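Local coordinates for protein titin (Homo sapiens, PDB 2A38) that probably serves as a structural protein of the muscle sarcomere, here represented by its N-terminal pair of immunoglobulin-like domains, at residues 14-19 with 94-99. Numbering follows the deposited sequence.
Sequences SVVVLE and ELLVKA
Val17 O receives two donors from the neighbouring strand: Lys98 N in a hydrogen bond of 2.6 Å and the CA-H of Val97, whose CA lies 3.1 Å from Val17 O. On the other strand Leu96 O plays the matching part, accepting Val17 N at 2.7 Å and meeting the CA-H of Val16. Five backbone bonds, from Val15 N to Glu19 N, use Val15, Val17 and Glu19 on one strand and Glu94, Leu96 and Lys98 on the other, and set Val15 beside Leu95 and Leu18 beside Lys98; both strands run the same way, with segment axes 28° apart. This parallel pairing in an otherwise antiparallel sheet identifies the A' and G strands of an I-set immunoglobulin domain, 15-18 being the outermost strand beside 87-98. At the start of the ladder, Ser14 OG takes the place of a backbone acceptor, receiving Glu94 N in a nearly straight bond (169°). On the inward face, Leu95 CD1 reaches 3.6 Å from Val17 CG1; that valine methyl stands between the backbone N and the carbonyl carbon (chi1 68°). Val15 lies alongside Leu95, and both rest on Phe25 of strand 23-32, whereas Val16 and Leu96 run side by side on the exposed face, Val16 CG2 lying 3.7 Å from Leu96 CD2. Where the strands end, the Glu19 side chain crosses Val97 at about a right angle, its CG 3.6 Å from Val97 CG1. Glu19 OE2 comes within 3.6 Å of Ala99 CA, close to the linker into the second domain, and forms a long, weak ion pair with Lys72 NZ. An alanine in place of Glu19 would probably uncover the Val97 methyl and cost Lys72 that ion pair.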
ATOM      1  N   SER A  14     -12.862  -1.801  18.852  1.00 34.74           N
ATOM      2  CA  SER A  14     -11.682  -1.096  18.375  1.00 35.51           C
ATOM      3  C   SER A  14     -10.884  -2.067  17.522  1.00 36.52           C
ATOM      4  O   SER A  14     -10.884  -3.272  17.779  1.00 36.79           O
ATOM      5  CB  SER A  14     -10.830  -0.620  19.549  1.00 34.12           C
ATOM      6  OG  SER A  14     -11.462   0.455  20.223  1.00 35.25           O
ATOM      7  N   VAL A  15     -10.204  -1.550  16.505  1.00 37.61           N
ATOM      8  CA  VAL A  15      -9.434  -2.412  15.627  1.00 37.86           C
ATOM      9  C   VAL A  15      -8.114  -1.812  15.139  1.00 38.23           C
ATOM     10  O   VAL A  15      -8.016  -0.619  14.841  1.00 37.01           O
ATOM     11  CB  VAL A  15     -10.286  -2.825  14.404  1.00 37.71           C
ATOM     12  CG1 VAL A  15     -10.636  -1.605  13.583  1.00 36.53           C
ATOM     13  CG2 VAL A  15      -9.540  -3.845  13.568  1.00 39.89           C
ATOM     14  N   VAL A  16      -7.090  -2.658  15.093  1.00 38.97           N
ATOM     15  CA  VAL A  16      -5.777  -2.259  14.608  1.00 39.48           C
ATOM     16  C   VAL A  16      -5.664  -2.871  13.224  1.00 39.00           C
ATOM     17  O   VAL A  16      -5.629  -4.092  13.072  1.00 37.80           O
ATOM     18  CB  VAL A  16      -4.638  -2.812  15.480  1.00 39.80           C
ATOM     19  CG1 VAL A  16      -3.293  -2.378  14.907  1.00 40.28           C
ATOM     20  CG2 VAL A  16      -4.791  -2.314  16.901  1.00 39.84           C
ATOM     21  N   VAL A  17      -5.629  -2.016  12.214  1.00 39.39           N
ATOM     22  CA  VAL A  17      -5.538  -2.488  10.850  1.00 40.55           C
ATOM     23  C   VAL A  17      -4.221  -2.068  10.196  1.00 40.73           C
ATOM     24  O   VAL A  17      -3.640  -1.031  10.523  1.00 40.05           O
ATOM     25  CB  VAL A  17      -6.737  -1.972  10.010  1.00 39.85           C
ATOM     26  CG1 VAL A  17      -6.650  -0.465   9.836  1.00 40.18           C
ATOM     27  CG2 VAL A  17      -6.769  -2.670   8.666  1.00 40.43           C
ATOM     28  N   LEU A  18      -3.763  -2.904   9.272  1.00 41.64           N
ATOM     29  CA  LEU A  18      -2.526  -2.687   8.535  1.00 41.78           C
ATOM     30  C   LEU A  18      -2.789  -1.774   7.341  1.00 42.07           C
ATOM     31  O   LEU A  18      -3.713  -2.020   6.569  1.00 42.39           O
ATOM     32  CB  LEU A  18      -2.008  -4.037   8.045  1.00 41.87           C
ATOM     33  CG  LEU A  18      -0.596  -4.129   7.482  1.00 42.80           C
ATOM     34  CD1 LEU A  18       0.426  -3.785   8.568  1.00 42.59           C
ATOM     35  CD2 LEU A  18      -0.379  -5.543   6.967  1.00 43.19           C
ATOM     36  N   GLU A  19      -1.989  -0.722   7.189  1.00 42.21           N
ATOM     37  CA  GLU A  19      -2.161   0.198   6.069  1.00 43.56           C
ATOM     38  C   GLU A  19      -2.516  -0.521   4.780  1.00 43.55           C
ATOM     39  O   GLU A  19      -1.983  -1.592   4.490  1.00 43.81           O
ATOM     40  CB  GLU A  19      -0.886   0.970   5.798  1.00 46.15           C
ATOM     41  CG  GLU A  19      -0.692   2.214   6.594  1.00 51.44           C
ATOM     42  CD  GLU A  19       0.265   3.141   5.886  1.00 55.12           C
ATOM     43  OE1 GLU A  19      -0.163   3.784   4.897  1.00 56.44           O
ATOM     44  OE2 GLU A  19       1.448   3.206   6.299  1.00 57.86           O
ATOM     45  N   GLU A  94     -12.058   2.893  18.508  1.00 27.98           N
ATOM     46  CA  GLU A  94     -10.907   3.548  17.915  1.00 31.28           C
ATOM     47  C   GLU A  94     -10.279   2.712  16.807  1.00 30.87           C
ATOM     48  O   GLU A  94     -10.212   1.484  16.895  1.00 29.65           O
ATOM     49  CB  GLU A  94      -9.869   3.835  18.994  1.00 35.11           C
ATOM     50  CG  GLU A  94      -8.701   4.657  18.507  1.00 43.64           C
ATOM     51  CD  GLU A  94      -7.481   4.529  19.410  1.00 49.64           C
ATOM     52  OE1 GLU A  94      -7.622   4.753  20.637  1.00 53.26           O
ATOM     53  OE2 GLU A  94      -6.382   4.202  18.891  1.00 51.75           O
ATOM     54  N   LEU A  95      -9.838   3.385  15.750  1.00 30.95           N
ATOM     55  CA  LEU A  95      -9.189   2.708  14.636  1.00 32.10           C
ATOM     56  C   LEU A  95      -7.693   3.040  14.679  1.00 33.39           C
ATOM     57  O   LEU A  95      -7.306   4.206  14.611  1.00 32.47           O
ATOM     58  CB  LEU A  95      -9.785   3.169  13.302  1.00 30.77           C
ATOM     59  CG  LEU A  95      -9.044   2.707  12.038  1.00 30.48           C
ATOM     60  CD1 LEU A  95      -9.040   1.193  11.964  1.00 30.05           C
ATOM     61  CD2 LEU A  95      -9.705   3.292  10.803  1.00 29.20           C
ATOM     62  N   LEU A  96      -6.863   2.012  14.820  1.00 35.32           N
ATOM     63  CA  LEU A  96      -5.416   2.194  14.863  1.00 36.87           C
ATOM     64  C   LEU A  96      -4.810   1.582  13.610  1.00 36.85           C
ATOM     65  O   LEU A  96      -4.961   0.387  13.361  1.00 37.07           O
ATOM     66  CB  LEU A  96      -4.837   1.516  16.103  1.00 38.88           C
ATOM     67  CG  LEU A  96      -3.309   1.473  16.169  1.00 42.09           C
ATOM     68  CD1 LEU A  96      -2.752   2.886  16.038  1.00 42.26           C
ATOM     69  CD2 LEU A  96      -2.866   0.821  17.481  1.00 42.17           C
ATOM     70  N   VAL A  97      -4.132   2.402  12.816  1.00 37.29           N
ATOM     71  CA  VAL A  97      -3.533   1.923  11.576  1.00 38.40           C
ATOM     72  C   VAL A  97      -2.044   1.625  11.727  1.00 40.11           C
ATOM     73  O   VAL A  97      -1.259   2.497  12.101  1.00 39.49           O
ATOM     74  CB  VAL A  97      -3.733   2.949  10.443  1.00 37.16           C
ATOM     75  CG1 VAL A  97      -3.164   2.412   9.140  1.00 36.10           C
ATOM     76  CG2 VAL A  97      -5.212   3.261  10.297  1.00 35.72           C
ATOM     77  N   LYS A  98      -1.668   0.383  11.430  1.00 42.10           N
ATOM     78  CA  LYS A  98      -0.279  -0.062  11.524  1.00 42.35           C
ATOM     79  C   LYS A  98       0.458   0.154  10.203  1.00 40.85           C
ATOM     80  O   LYS A  98      -0.004  -0.273   9.146  1.00 39.93           O
ATOM     81  CB  LYS A  98      -0.230  -1.547  11.915  1.00 44.42           C
ATOM     82  CG  LYS A  98       1.169  -2.153  11.933  1.00 47.47           C
ATOM     83  CD  LYS A  98       2.107  -1.355  12.839  1.00 50.54           C
ATOM     84  CE  LYS A  98       3.569  -1.727  12.603  1.00 51.18           C
ATOM     85  NZ  LYS A  98       4.505  -0.801  13.304  1.00 51.51           N
ATOM     86  N   ALA A  99       1.604   0.826  10.276  1.00 40.11           N
ATOM     87  CA  ALA A  99       2.420   1.105   9.094  1.00 38.85           C
ATOM     88  C   ALA A  99       2.800  -0.183   8.367  1.00 37.45           C
ATOM     89  O   ALA A  99       3.196  -1.172   8.986  1.00 36.37           O
ATOM     90  CB  ALA A  99       3.676   1.863   9.495  1.00 39.09           C
TER